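Local coordinates for protein cytochrome C (Marichromatium purpuratum 984, PDB 5LO9) that probably oxidises thiosulfate to tetrathionate and passes the electrons along a row of c-type hemes, as a TsdBA thiosulfate dehydrogenase, at residues 308-313 against 321-326; 36-41 against 144-149; 399-404 against 454-459. All blocks are in the same frame, centred on the assembly; numbering follows the deposited sequence.

Contact 1: 308-313 against 321-326; sequences VAYPAY and DTMAER. With HEC (heme c), chain E; THJ (thiosulfate), chain J; EDO (1,2-ethanediol), chain S.
Ala312 and Asp321 form an antiparallel hydrogen-bonded pair, with Asp321 N to Ala312 O at 2.8 Å and the return bond from Ala312 N to Asp321 O at 3.2 Å. Asp321 O also receives a CA-H...O contact from Pro311 CA. A cis peptide bond links Pro311 to Tyr310, whose ring carries most of the side-chain contact. With CG anti to the carbonyl carbon (chi1 -70°), the Tyr310 ring reaches across the start of helix 323-332. Its CD1 edge meets Asp321 O close to the ring plane, at 3.4 Å. Met323 CE touches Tyr310 CD2 at 3.9 Å, and Met323 SD lies 5.5 Å from the ring centroid in an oblique Met-aromatic contact. Strands 312-314 and 319-321 form a small hairpin, and the second leads through Thr322 into helix 323-332. A capping box opens that helix: Glu325 N donates to Thr322 OG1, and Thr322 N donates to Glu325 OE1. The Asp321 carboxylate turns to a salt bridge with Arg314. Further along, the contact becomes a wall of the heme and thiosulfate pocket. Arg326 NE donates to Tyr310 OH at 3.1 Å, nearly in the guanidinium plane and with an N-H...O angle of 159°. Tyr310 OH donates in turn to the heme propionate oxygen O2A, 2.7 Å away. A phenylalanine at Tyr310 would probably leave that propionate oxygen without this donor and Arg326 NE without its acceptor, so that the guanidinium could turn more easily. Heme atom CHA lies over one guanidinium face, offset toward its rim. At the guanidinium edge, Arg326 NH1 is 3.1 Å from thiosulfate O1.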
loop_
_atom_site.group_PDB
_atom_site.type_symbol
_atom_site.label_atom_id
_atom_site.label_comp_id
_atom_site.label_asym_id
_atom_site.label_seq_id
_atom_site.Cartn_x
_atom_site.Cartn_y
_atom_site.Cartn_z
ATOM N N VAL A 308 -5.753 -0.761 5.555
ATOM C CA VAL A 308 -4.878 -1.371 6.558
ATOM C C VAL A 308 -5.025 -2.871 6.609
ATOM O O VAL A 308 -4.373 -3.517 7.435
ATOM C CB VAL A 308 -5.150 -0.849 7.981
ATOM C CG1 VAL A 308 -4.860 0.652 8.093
ATOM C CG2 VAL A 308 -6.633 -1.143 8.398
ATOM N N ALA A 309 -5.881 -3.434 5.771
ATOM C CA ALA A 309 -6.217 -4.851 5.786
ATOM C C ALA A 309 -5.562 -5.642 4.658
ATOM O O ALA A 309 -5.640 -6.873 4.656
ATOM C CB ALA A 309 -7.741 -5.014 5.678
ATOM N N TYR A 310 -4.969 -4.969 3.678
ATOM C CA TYR A 310 -4.331 -5.623 2.548
ATOM C C TYR A 310 -2.839 -5.304 2.560
ATOM O O TYR A 310 -2.439 -4.190 2.946
ATOM C CB TYR A 310 -4.940 -5.168 1.213
ATOM C CG TYR A 310 -6.345 -5.657 0.966
ATOM C CD1 TYR A 310 -6.594 -6.749 0.145
ATOM C CD2 TYR A 310 -7.416 -5.044 1.567
ATOM C CE1 TYR A 310 -7.880 -7.197 -0.070
ATOM C CE2 TYR A 310 -8.695 -5.482 1.348
ATOM C CZ TYR A 310 -8.927 -6.548 0.542
ATOM O OH TYR A 310 -10.222 -6.961 0.359
ATOM N N PRO A 311 -1.988 -6.242 2.119
ATOM C CA PRO A 311 -2.195 -7.587 1.565
ATOM C C PRO A 311 -2.954 -8.577 2.437
ATOM O O PRO A 311 -2.769 -8.556 3.653
ATOM C CB PRO A 311 -0.765 -8.097 1.390
ATOM C CG PRO A 311 0.020 -6.922 1.172
ATOM C CD PRO A 311 -0.570 -5.874 2.068
ATOM N N ALA A 312 -3.718 -9.483 1.816
ATOM C CA ALA A 312 -4.546 -10.454 2.531
ATOM C C ALA A 312 -4.810 -11.662 1.667
ATOM O O ALA A 312 -4.892 -11.535 0.444
ATOM C CB ALA A 312 -5.876 -9.860 2.887
ATOM N N TYR A 313 -4.987 -12.826 2.304
ATOM C CA TYR A 313 -5.453 -14.000 1.557
ATOM C C TYR A 313 -6.957 -13.902 1.252
ATOM O O TYR A 313 -7.759 -13.519 2.114
ATOM C CB TYR A 313 -5.145 -15.310 2.286
ATOM C CG TYR A 313 -5.641 -16.550 1.516
ATOM C CD1 TYR A 313 -6.808 -17.229 1.893
ATOM C CD2 TYR A 313 -4.946 -17.034 0.401
ATOM C CE1 TYR A 313 -7.263 -18.349 1.182
ATOM C CE2 TYR A 313 -5.396 -18.176 -0.321
ATOM C CZ TYR A 313 -6.555 -18.818 0.078
ATOM O OH TYR A 313 -7.010 -19.921 -0.619
ATOM N N ASP A 321 -3.741 -10.980 -2.100
ATOM C CA ASP A 321 -4.051 -9.850 -2.970
ATOM C C ASP A 321 -3.561 -8.553 -2.350
ATOM O O ASP A 321 -3.803 -8.289 -1.171
ATOM C CB ASP A 321 -5.565 -9.743 -3.242
ATOM C CG ASP A 321 -6.027 -10.509 -4.509
ATOM O OD1 ASP A 321 -5.189 -10.991 -5.338
ATOM O OD2 ASP A 321 -7.271 -10.614 -4.671
ATOM N N THR A 322 -2.867 -7.757 -3.150
ATOM C CA THR A 322 -2.554 -6.392 -2.779
ATOM C C THR A 322 -3.797 -5.530 -2.911
ATOM O O THR A 322 -4.820 -5.944 -3.445
ATOM C CB THR A 322 -1.442 -5.815 -3.672
ATOM O OG1 THR A 322 -1.781 -5.912 -5.063
ATOM C CG2 THR A 322 -0.122 -6.493 -3.454
ATOM N N MET A 323 -3.711 -4.311 -2.389
ATOM C CA MET A 323 -4.749 -3.323 -2.652
ATOM C C MET A 323 -4.901 -3.049 -4.147
ATOM O O MET A 323 -6.024 -2.906 -4.634
ATOM C CB MET A 323 -4.435 -2.037 -1.911
ATOM C CG MET A 323 -5.381 -0.909 -2.190
ATOM S SD MET A 323 -7.073 -1.301 -1.742
ATOM C CE MET A 323 -6.974 -1.465 0.020
ATOM N N ALA A 324 -3.792 -2.940 -4.897
ATOM C CA ALA A 324 -3.944 -2.719 -6.341
ATOM C C ALA A 324 -4.659 -3.885 -6.995
ATOM O O ALA A 324 -5.540 -3.693 -7.852
ATOM C CB ALA A 324 -2.601 -2.513 -7.049
ATOM N N GLU A 325 -4.280 -5.104 -6.624
ATOM C CA GLU A 325 -4.885 -6.260 -7.259
ATOM C C GLU A 325 -6.367 -6.290 -6.959
ATOM O O GLU A 325 -7.192 -6.609 -7.824
ATOM C CB GLU A 325 -4.181 -7.535 -6.798
ATOM C CG GLU A 325 -2.858 -7.683 -7.526
ATOM C CD GLU A 325 -1.820 -8.553 -6.840
ATOM O OE1 GLU A 325 -2.068 -9.149 -5.762
ATOM O OE2 GLU A 325 -0.704 -8.595 -7.395
ATOM N N ARG A 326 -6.720 -5.890 -5.754
ATOM C CA ARG A 326 -8.112 -5.851 -5.356
ATOM C C ARG A 326 -8.879 -4.843 -6.190
ATOM O O ARG A 326 -9.937 -5.153 -6.743
ATOM C CB ARG A 326 -8.170 -5.530 -3.860
ATOM C CG ARG A 326 -9.504 -5.432 -3.221
ATOM C CD ARG A 326 -10.371 -6.544 -3.672
ATOM N NE ARG A 326 -11.135 -7.065 -2.564
ATOM C CZ ARG A 326 -12.412 -7.391 -2.637
ATOM N NH1 ARG A 326 -13.080 -7.199 -3.776
ATOM N NH2 ARG A 326 -13.023 -7.876 -1.549
HETATM FE FE HEC E . -15.867 -2.463 -4.298
HETATM C CHA HEC E . -14.953 -4.562 -1.632
HETATM C CHB HEC E . -12.784 -0.818 -4.102
HETATM C CHC HEC E . -16.686 -0.542 -7.144
HETATM C CHD HEC E . -19.040 -3.786 -4.233
HETATM N NA HEC E . -14.193 -2.662 -3.077
HETATM C C1A HEC E . -14.025 -3.549 -2.103
HETATM C C2A HEC E . -12.711 -3.444 -1.432
HETATM C C3A HEC E . -12.072 -2.347 -2.141
HETATM C C4A HEC E . -13.073 -1.923 -3.151
HETATM C CMA HEC E . -10.726 -1.781 -1.868
HETATM C CAA HEC E . -12.204 -4.254 -0.267
HETATM C CBA HEC E . -12.954 -3.832 0.992
HETATM C CGA HEC E . -12.386 -4.503 2.231
HETATM O O1A HEC E . -12.672 -3.986 3.335
HETATM O O2A HEC E . -11.679 -5.551 2.126
HETATM N NB HEC E . -14.938 -0.971 -5.424
HETATM C C1B HEC E . -13.714 -0.456 -5.177
HETATM C C2B HEC E . -13.316 0.566 -6.149
HETATM C C3B HEC E . -14.461 0.640 -7.046
HETATM C C4B HEC E . -15.398 -0.364 -6.508
HETATM C CMB HEC E . -12.062 1.364 -6.180
HETATM C CAB HEC E . -14.607 1.517 -8.247
HETATM C CBB HEC E . -13.545 1.092 -9.260
HETATM N NC HEC E . -17.561 -2.218 -5.494
HETATM C C1C HEC E . -17.710 -1.406 -6.552
HETATM C C2C HEC E . -19.083 -1.420 -7.109
HETATM C C3C HEC E . -19.773 -2.394 -6.246
HETATM C C4C HEC E . -18.732 -2.805 -5.277
HETATM C CMC HEC E . -19.585 -0.627 -8.288
HETATM C CAC HEC E . -21.220 -2.852 -6.243
HETATM C CBC HEC E . -21.666 -3.287 -7.603
HETATM N ND HEC E . -16.801 -3.925 -3.142
HETATM C C1D HEC E . -18.061 -4.307 -3.280
HETATM C C2D HEC E . -18.453 -5.349 -2.315
HETATM C C3D HEC E . -17.243 -5.616 -1.516
HETATM C C4D HEC E . -16.291 -4.661 -2.148
HETATM C CMD HEC E . -19.803 -5.974 -2.247
HETATM C CAD HEC E . -17.018 -6.577 -0.363
HETATM C CBD HEC E . -17.317 -8.062 -0.665
HETATM C CGD HEC E . -16.479 -8.773 -1.747
HETATM O O1D HEC E . -16.334 -8.308 -2.918
HETATM O O2D HEC E . -15.962 -9.883 -1.443
HETATM S S1 THJ J . -15.442 -6.993 -6.353
HETATM O O1 THJ J . -14.074 -7.530 -6.668
HETATM O O2 THJ J . -16.190 -7.916 -5.438
HETATM O O3 THJ J . -16.216 -6.965 -7.617
HETATM S S2 THJ J . -15.349 -5.252 -5.734
HETATM C C1 EDO S . -0.100 -2.401 -2.276
HETATM O O1 EDO S . -1.084 -2.178 -3.329
HETATM C C2 EDO S . -0.681 -2.189 -0.862
HETATM O O2 EDO S . -1.429 -3.372 -0.358
#

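Contact 2: 36-41 against 144-149; sequences GAARLA and YSYLLA. With HEC (heme c), chain C.
Ala38 and Tyr146 make the tight part of this contact. Ala38 CB sits over the centre of the Tyr146 ring, 3.6 Å from its centroid and 7° off the normal, a CH-pi contact. Tyr146 has CG anti to its backbone N (chi1 177°), which sends the ring out from helix 144-156 toward the heme-binding loop. Gly36 O reaches the same ring obliquely, 3.6 Å from Tyr146 CD1. Ala38 CB also touches the heme, 3.6 Å from CBA of a propionate arm, on a different side from the ring. Leu40 does not meet the helix. It packs on the heme, with Leu40 CD2 3.5 Å from heme atom C3A.

The more solvent-exposed side lies at Gly36 and Ser145, both partly exposed. Ser145 OG comes to 3.3 Å from Gly36 CA, but its hydrogen bond goes to Glu33 O. Gly36 and Ala37 both face Asp32 in a G1 beta bulge, and Gly36 has the positive phi of 68° expected there. Arg39 turns away from the helix and grips Ala41 O side-on with NE and NH2, which pins its own loop.

The loop and the helix belong to two successive cytochrome c domains. Ala38 O accepts from ND1 of His25, the axial ligand, and so probably fixes the rotation of that imidazole. Tyr146 OH is hydrogen-bonded to Arg60 and to a propionate of the second heme c. No hydrogen bond crosses between the segments themselves. Face packing thus holds the tyrosine ring while polar bonds hold its hydroxyl, and one side chain of the second domain meets both hemes.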
loop_
_atom_site.group_PDB
_atom_site.type_symbol
_atom_site.label_atom_id
_atom_site.label_comp_id
_atom_site.label_asym_id
_atom_site.label_seq_id
_atom_site.Cartn_x
_atom_site.Cartn_y
_atom_site.Cartn_z
ATOM N N GLY A 36 -41.747 35.117 -4.633
ATOM C CA GLY A 36 -41.491 33.732 -4.312
ATOM C C GLY A 36 -42.163 32.796 -5.288
ATOM O O GLY A 36 -42.521 31.666 -4.923
ATOM N N ALA A 37 -42.343 33.244 -6.528
ATOM C CA ALA A 37 -42.938 32.424 -7.565
ATOM C C ALA A 37 -41.863 31.543 -8.183
ATOM O O ALA A 37 -40.783 32.026 -8.546
ATOM C CB ALA A 37 -43.562 33.316 -8.629
ATOM N N ALA A 38 -42.172 30.257 -8.308
ATOM C CA ALA A 38 -41.190 29.273 -8.707
ATOM C C ALA A 38 -40.790 29.465 -10.154
ATOM O O ALA A 38 -41.479 30.118 -10.945
ATOM C CB ALA A 38 -41.734 27.852 -8.542
ATOM N N ARG A 39 -39.626 28.920 -10.472
ATOM C CA ARG A 39 -39.296 28.591 -11.848
ATOM C C ARG A 39 -40.182 27.456 -12.318
ATOM O O ARG A 39 -40.228 26.388 -11.688
ATOM C CB ARG A 39 -37.827 28.170 -11.960
ATOM C CG ARG A 39 -37.460 27.573 -13.290
ATOM C CD ARG A 39 -36.114 26.863 -13.273
ATOM N NE ARG A 39 -36.036 25.893 -14.373
ATOM C CZ ARG A 39 -35.150 24.902 -14.442
ATOM N NH1 ARG A 39 -34.253 24.751 -13.480
ATOM N NH2 ARG A 39 -35.180 24.043 -15.465
ATOM N N LEU A 40 -40.813 27.641 -13.474
ATOM C CA LEU A 40 -41.544 26.548 -14.096
ATOM C C LEU A 40 -40.899 26.053 -15.393
ATOM O O LEU A 40 -41.169 24.921 -15.808
ATOM C CB LEU A 40 -42.995 26.983 -14.356
ATOM C CG LEU A 40 -43.741 27.567 -13.152
ATOM C CD1 LEU A 40 -45.100 28.049 -13.591
ATOM C CD2 LEU A 40 -43.922 26.551 -12.012
ATOM N N ALA A 41 -40.031 26.850 -16.009
ATOM C CA ALA A 41 -39.517 26.569 -17.351
ATOM C C ALA A 41 -38.573 25.367 -17.360
ATOM O O ALA A 41 -37.524 25.376 -16.703
ATOM C CB ALA A 41 -38.790 27.798 -17.883
ATOM N N TYR A 144 -34.334 32.052 -4.739
ATOM C CA TYR A 144 -33.967 31.874 -3.344
ATOM C C TYR A 144 -35.195 31.838 -2.461
ATOM O O TYR A 144 -35.363 30.921 -1.648
ATOM C CB TYR A 144 -33.048 33.008 -2.905
ATOM C CG TYR A 144 -32.773 33.107 -1.396
ATOM C CD1 TYR A 144 -31.707 32.396 -0.788
ATOM C CD2 TYR A 144 -33.534 33.960 -0.594
ATOM C CE1 TYR A 144 -31.438 32.522 0.577
ATOM C CE2 TYR A 144 -33.273 34.091 0.751
ATOM C CZ TYR A 144 -32.234 33.374 1.341
ATOM O OH TYR A 144 -32.028 33.534 2.692
ATOM N N SER A 145 -36.084 32.820 -2.627
ATOM C CA SER A 145 -37.262 32.897 -1.771
ATOM C C SER A 145 -38.101 31.631 -1.868
ATOM O O SER A 145 -38.686 31.199 -0.865
ATOM C CB SER A 145 -38.086 34.120 -2.128
ATOM O OG SER A 145 -38.353 34.164 -3.526
ATOM N N TYR A 146 -38.184 31.032 -3.069
ATOM C CA TYR A 146 -39.022 29.849 -3.271
ATOM C C TYR A 146 -38.416 28.618 -2.611
ATOM O O TYR A 146 -39.105 27.868 -1.901
ATOM C CB TYR A 146 -39.219 29.591 -4.751
ATOM C CG TYR A 146 -40.009 28.335 -4.985
ATOM C CD1 TYR A 146 -41.335 28.250 -4.616
ATOM C CD2 TYR A 146 -39.424 27.227 -5.554
ATOM C CE1 TYR A 146 -42.075 27.076 -4.819
ATOM C CE2 TYR A 146 -40.146 26.043 -5.759
ATOM C CZ TYR A 146 -41.466 25.982 -5.375
ATOM O OH TYR A 146 -42.174 24.831 -5.573
ATOM N N LEU A 147 -37.123 28.385 -2.860
ATOM C CA LEU A 147 -36.420 27.272 -2.223
ATOM C C LEU A 147 -36.494 27.367 -0.701
ATOM O O LEU A 147 -36.761 26.364 -0.018
ATOM C CB LEU A 147 -34.966 27.236 -2.695
ATOM C CG LEU A 147 -34.760 26.830 -4.149
ATOM C CD1 LEU A 147 -33.402 27.210 -4.578
ATOM C CD2 LEU A 147 -34.937 25.354 -4.272
ATOM N N LEU A 148 -36.268 28.561 -0.147
ATOM C CA LEU A 148 -36.273 28.683 1.303
ATOM C C LEU A 148 -37.678 28.452 1.863
ATOM O O LEU A 148 -37.845 27.852 2.935
ATOM C CB LEU A 148 -35.753 30.057 1.720
ATOM C CG LEU A 148 -35.714 30.334 3.243
ATOM C CD1 LEU A 148 -34.919 29.257 4.018
ATOM C CD2 LEU A 148 -35.164 31.703 3.538
ATOM N N ALA A 149 -38.708 28.913 1.152
ATOM C CA ALA A 149 -40.069 28.672 1.618
ATOM C C ALA A 149 -40.368 27.172 1.686
ATOM O O ALA A 149 -40.914 26.684 2.682
ATOM C CB ALA A 149 -41.066 29.383 0.702
HETATM FE FE HEC C . -47.963 29.575 -9.733
HETATM C CHA HEC C . -45.971 27.825 -7.464
HETATM C CHB HEC C . -48.117 26.719 -11.808
HETATM C CHC HEC C . -50.258 31.213 -11.826
HETATM C CHD HEC C . -47.620 32.510 -7.810
HETATM N NA HEC C . -47.190 27.628 -9.668
HETATM C C1A HEC C . -46.416 27.127 -8.682
HETATM C C2A HEC C . -46.030 25.703 -8.902
HETATM C C3A HEC C . -46.678 25.395 -10.176
HETATM C C4A HEC C . -47.355 26.651 -10.566
HETATM C CMA HEC C . -46.621 24.087 -10.880
HETATM C CAA HEC C . -45.181 24.770 -8.060
HETATM C CBA HEC C . -43.769 24.877 -8.604
HETATM C CGA HEC C . -42.788 23.820 -8.137
HETATM O O1A HEC C . -41.574 24.022 -8.380
HETATM O O2A HEC C . -43.174 22.791 -7.543
HETATM N NB HEC C . -48.973 29.067 -11.485
HETATM C C1B HEC C . -48.889 27.909 -12.146
HETATM C C2B HEC C . -49.734 27.874 -13.345
HETATM C C3B HEC C . -50.374 29.192 -13.360
HETATM C C4B HEC C . -49.840 29.847 -12.156
HETATM C CMB HEC C . -49.854 26.751 -14.312
HETATM C CAB HEC C . -51.369 29.715 -14.346
HETATM C CBB HEC C . -52.566 28.776 -14.353
HETATM N NC HEC C . -48.771 31.497 -9.802
HETATM C C1C HEC C . -49.671 31.945 -10.687
HETATM C C2C HEC C . -50.029 33.359 -10.461
HETATM C C3C HEC C . -49.243 33.746 -9.296
HETATM C C4C HEC C . -48.497 32.514 -8.981
HETATM C CMC HEC C . -50.974 34.173 -11.269
HETATM C CAC HEC C . -49.169 35.057 -8.569
HETATM C CBC HEC C . -50.527 35.549 -8.193
HETATM N ND HEC C . -46.989 30.074 -7.962
HETATM C C1D HEC C . -46.980 31.273 -7.373
HETATM C C2D HEC C . -46.192 31.301 -6.134
HETATM C C3D HEC C . -45.694 29.940 -6.011
HETATM C C4D HEC C . -46.264 29.249 -7.198
HETATM C CMD HEC C . -45.965 32.451 -5.210
HETATM C CAD HEC C . -44.881 29.411 -4.867
HETATM C CBD HEC C . -45.900 28.628 -4.037
HETATM C CGD HEC C . -45.285 28.032 -2.806
HETATM O O1D HEC C . -45.757 26.961 -2.325
HETATM O O2D HEC C . -44.341 28.673 -2.314
#

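Contact 3: 399-404 against 454-459; sequences AEHCAL and DTVRLT. With HEC (heme c), chain F.
Two carbonyls hold Arg457 NH1, within the loop whose Val456 packs on His401: Val456 O through a weak 3.1 Å bond with an angle of 131°, and Pro451 O. The fold is that of a c-type cytochrome. Cys402 opens its CXXCH heme-binding motif, completed by Cys405 and the axial ligand His406. Residues 454-459 follow Met450, the other axial ligand, in the loop before helix 460-470. The two segments therefore come together beside the covalently attached side of the heme.

His401 carries the contact. Its CG is anti to the carbonyl carbon (chi1 -57°), which swings the imidazole out toward the loop. Val456 CG1 lies over one face of the ring, 4.1 Å from its centroid and 22° off the normal, in a CH-pi contact offset toward the rim. Glu400 CB covers the opposite face. The imidazole is thus held between its own helix and the loop. Leu458 runs past His401 in the opposite direction, with Leu458 CD2 4.0 Å from His401 CD2 in an oblique approach. No hydrogen bond crosses between the segments, and the contact is made by aliphatic groups against the imidazole.

The same loop also joins the neighbouring cytochrome c domain. Asp454 forms a salt bridge with Arg173, and Thr455 OG1 is hydrogen-bonded to Met164 O. Val456 packs on Met164.

Both sides of the contact reach one vinyl-derived arm of the heme. Cys402 SG is bonded to heme atom CAB, and Leu458 CD1 lies 3.7 Å from the next carbon, CBB.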
loop_
_atom_site.group_PDB
_atom_site.type_symbol
_atom_site.label_atom_id
_atom_site.label_comp_id
_atom_site.label_asym_id
_atom_site.label_seq_id
_atom_site.Cartn_x
_atom_site.Cartn_y
_atom_site.Cartn_z
ATOM N N ALA A 399 -40.909 -3.132 -5.397
ATOM C CA ALA A 399 -41.877 -2.208 -5.986
ATOM C C ALA A 399 -42.277 -1.141 -4.999
ATOM O O ALA A 399 -42.441 0.027 -5.372
ATOM C CB ALA A 399 -43.121 -2.957 -6.419
ATOM N N GLU A 400 -42.400 -1.530 -3.724
ATOM C CA GLU A 400 -42.769 -0.594 -2.666
ATOM C C GLU A 400 -41.646 0.396 -2.368
ATOM O O GLU A 400 -41.874 1.608 -2.342
ATOM C CB GLU A 400 -43.176 -1.362 -1.392
ATOM C CG GLU A 400 -44.696 -1.439 -1.142
ATOM C CD GLU A 400 -45.281 -0.083 -0.636
ATOM O OE1 GLU A 400 -44.680 0.523 0.299
ATOM O OE2 GLU A 400 -46.313 0.394 -1.199
ATOM N N HIS A 401 -40.415 -0.094 -2.172
ATOM C CA HIS A 401 -39.388 0.703 -1.522
ATOM C C HIS A 401 -38.156 1.022 -2.371
ATOM O O HIS A 401 -37.245 1.673 -1.860
ATOM C CB HIS A 401 -38.903 -0.009 -0.258
ATOM C CG HIS A 401 -39.978 -0.324 0.749
ATOM N ND1 HIS A 401 -40.706 0.646 1.405
ATOM C CD2 HIS A 401 -40.371 -1.508 1.280
ATOM C CE1 HIS A 401 -41.525 0.071 2.265
ATOM N NE2 HIS A 401 -41.331 -1.233 2.221
ATOM N N CYS A 402 -38.076 0.593 -3.634
ATOM C CA CYS A 402 -36.803 0.713 -4.352
ATOM C C CYS A 402 -37.012 1.232 -5.769
ATOM O O CYS A 402 -36.231 2.048 -6.278
ATOM C CB CYS A 402 -36.080 -0.635 -4.403
ATOM S SG CYS A 402 -36.173 -1.625 -2.830
ATOM N N ALA A 403 -38.092 0.770 -6.402
ATOM C CA ALA A 403 -38.322 1.101 -7.801
ATOM C C ALA A 403 -38.393 2.609 -8.029
ATOM O O ALA A 403 -38.082 3.088 -9.117
ATOM C CB ALA A 403 -39.613 0.438 -8.257
ATOM N N LEU A 404 -38.801 3.373 -7.026
ATOM C CA LEU A 404 -38.908 4.816 -7.191
ATOM C C LEU A 404 -37.617 5.412 -7.760
ATOM O O LEU A 404 -37.651 6.349 -8.570
ATOM C CB LEU A 404 -39.270 5.442 -5.836
ATOM C CG LEU A 404 -39.435 6.953 -5.732
ATOM C CD1 LEU A 404 -40.758 7.462 -6.353
ATOM C CD2 LEU A 404 -39.335 7.310 -4.280
ATOM N N ASP A 454 -32.931 7.038 5.413
ATOM C CA ASP A 454 -33.476 6.050 6.330
ATOM C C ASP A 454 -34.857 6.435 6.859
ATOM O O ASP A 454 -35.103 6.334 8.064
ATOM C CB ASP A 454 -32.523 5.769 7.510
ATOM C CG ASP A 454 -32.163 6.999 8.307
ATOM O OD1 ASP A 454 -32.389 8.145 7.876
ATOM O OD2 ASP A 454 -31.681 6.786 9.424
ATOM N N THR A 455 -35.775 6.858 5.992
ATOM C CA THR A 455 -37.173 6.899 6.406
ATOM C C THR A 455 -37.739 5.499 6.554
ATOM O O THR A 455 -38.704 5.286 7.308
ATOM C CB THR A 455 -38.019 7.632 5.391
ATOM O OG1 THR A 455 -37.973 6.899 4.171
ATOM C CG2 THR A 455 -37.512 9.033 5.170
ATOM N N VAL A 456 -37.110 4.544 5.886
ATOM C CA VAL A 456 -37.486 3.139 5.896
ATOM C C VAL A 456 -36.237 2.328 6.185
ATOM O O VAL A 456 -35.190 2.562 5.576
ATOM C CB VAL A 456 -38.083 2.719 4.535
ATOM C CG1 VAL A 456 -38.524 1.280 4.582
ATOM C CG2 VAL A 456 -39.231 3.664 4.137
ATOM N N ARG A 457 -36.352 1.328 7.049
ATOM C CA ARG A 457 -35.243 0.399 7.231
ATOM C C ARG A 457 -35.787 -1.017 7.301
ATOM O O ARG A 457 -36.538 -1.351 8.219
ATOM C CB ARG A 457 -34.426 0.752 8.476
ATOM C CG ARG A 457 -33.272 1.777 8.203
ATOM C CD ARG A 457 -32.160 1.201 7.330
ATOM N NE ARG A 457 -31.132 2.137 6.866
ATOM C CZ ARG A 457 -31.169 2.810 5.714
ATOM N NH1 ARG A 457 -32.199 2.692 4.889
ATOM N NH2 ARG A 457 -30.155 3.602 5.375
ATOM N N LEU A 458 -35.395 -1.839 6.329
ATOM C CA LEU A 458 -35.901 -3.194 6.205
ATOM C C LEU A 458 -35.382 -4.106 7.298
ATOM O O LEU A 458 -34.301 -3.909 7.848
ATOM C CB LEU A 458 -35.517 -3.777 4.866
ATOM C CG LEU A 458 -35.831 -2.904 3.644
ATOM C CD1 LEU A 458 -35.494 -3.630 2.363
ATOM C CD2 LEU A 458 -37.265 -2.574 3.600
ATOM N N THR A 459 -36.188 -5.118 7.610
ATOM C CA THR A 459 -35.775 -6.210 8.464
ATOM C C THR A 459 -34.790 -7.100 7.721
ATOM O O THR A 459 -34.708 -7.078 6.486
ATOM C CB THR A 459 -36.983 -7.043 8.889
ATOM O OG1 THR A 459 -37.606 -7.617 7.732
ATOM C CG2 THR A 459 -38.005 -6.177 9.607
HETATM FE FE HEC F . -30.522 2.091 -3.679
HETATM C CHA HEC F . -27.130 2.242 -4.488
HETATM C CHB HEC F . -30.421 -1.402 -3.638
HETATM C CHC HEC F . -33.768 2.039 -2.476
HETATM C CHD HEC F . -30.833 5.550 -4.322
HETATM N NA HEC F . -29.039 0.665 -4.018
HETATM C C1A HEC F . -27.762 0.916 -4.343
HETATM C C2A HEC F . -26.985 -0.338 -4.543
HETATM C C3A HEC F . -27.941 -1.397 -4.278
HETATM C C4A HEC F . -29.195 -0.659 -3.971
HETATM C CMA HEC F . -27.666 -2.869 -4.319
HETATM C CAA HEC F . -25.548 -0.547 -4.893
HETATM C CBA HEC F . -25.494 -1.405 -6.162
HETATM C CGA HEC F . -24.935 -0.690 -7.362
HETATM O O1A HEC F . -24.549 0.480 -7.229
HETATM O O2A HEC F . -24.904 -1.328 -8.436
HETATM N NB HEC F . -31.843 0.584 -3.148
HETATM C C1B HEC F . -31.639 -0.726 -3.201
HETATM C C2B HEC F . -32.806 -1.510 -2.739
HETATM C C3B HEC F . -33.791 -0.493 -2.386
HETATM C C4B HEC F . -33.070 0.770 -2.664
HETATM C CMB HEC F . -32.938 -2.988 -2.678
HETATM C CAB HEC F . -35.181 -0.672 -1.834
HETATM C CBB HEC F . -35.043 -1.408 -0.523
HETATM N NC HEC F . -32.031 3.522 -3.451
HETATM C C1C HEC F . -33.243 3.310 -2.960
HETATM C C2C HEC F . -34.106 4.502 -2.971
HETATM C C3C HEC F . -33.256 5.543 -3.515
HETATM C C4C HEC F . -31.992 4.812 -3.796
HETATM C CMC HEC F . -35.531 4.580 -2.531
HETATM C CAC HEC F . -33.536 6.991 -3.825
HETATM C CBC HEC F . -34.101 7.832 -2.730
HETATM N ND HEC F . -29.216 3.608 -4.269
HETATM C C1D HEC F . -29.513 4.902 -4.454
HETATM C C2D HEC F . -28.310 5.689 -4.838
HETATM C C3D HEC F . -27.230 4.718 -4.868
HETATM C C4D HEC F . -27.899 3.464 -4.497
HETATM C CMD HEC F . -28.188 7.141 -5.125
HETATM C CAD HEC F . -25.808 4.988 -5.216
HETATM C CBD HEC F . -25.188 5.659 -3.994
HETATM C CGD HEC F . -24.234 6.786 -4.372
HETATM O O1D HEC F . -24.049 7.131 -5.553
HETATM O O2D HEC F . -23.655 7.383 -3.461
#

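The three contacts lie at different hemes, and contact 2 reaches a second one as well. They follow one another along the chain without touching. Contact 1 is buried. It joins a hairpin to a helix by backbone and side-chain hydrogen bonds, and it alone has the bound thiosulfate. Contacts 2 and 3 are partly buried, and no hydrogen bond crosses either; in both, a methyl lies over a ring. Contact 2 spans two cytochrome c domains, whereas contact 3 closes within one, between the heme-attachment motif and the loop after the methionine ligand. Contacts 1 and 2 lie on opposite sides of the chain's centre, their centres about 50 Å apart. Contact 3 is nearer the middle.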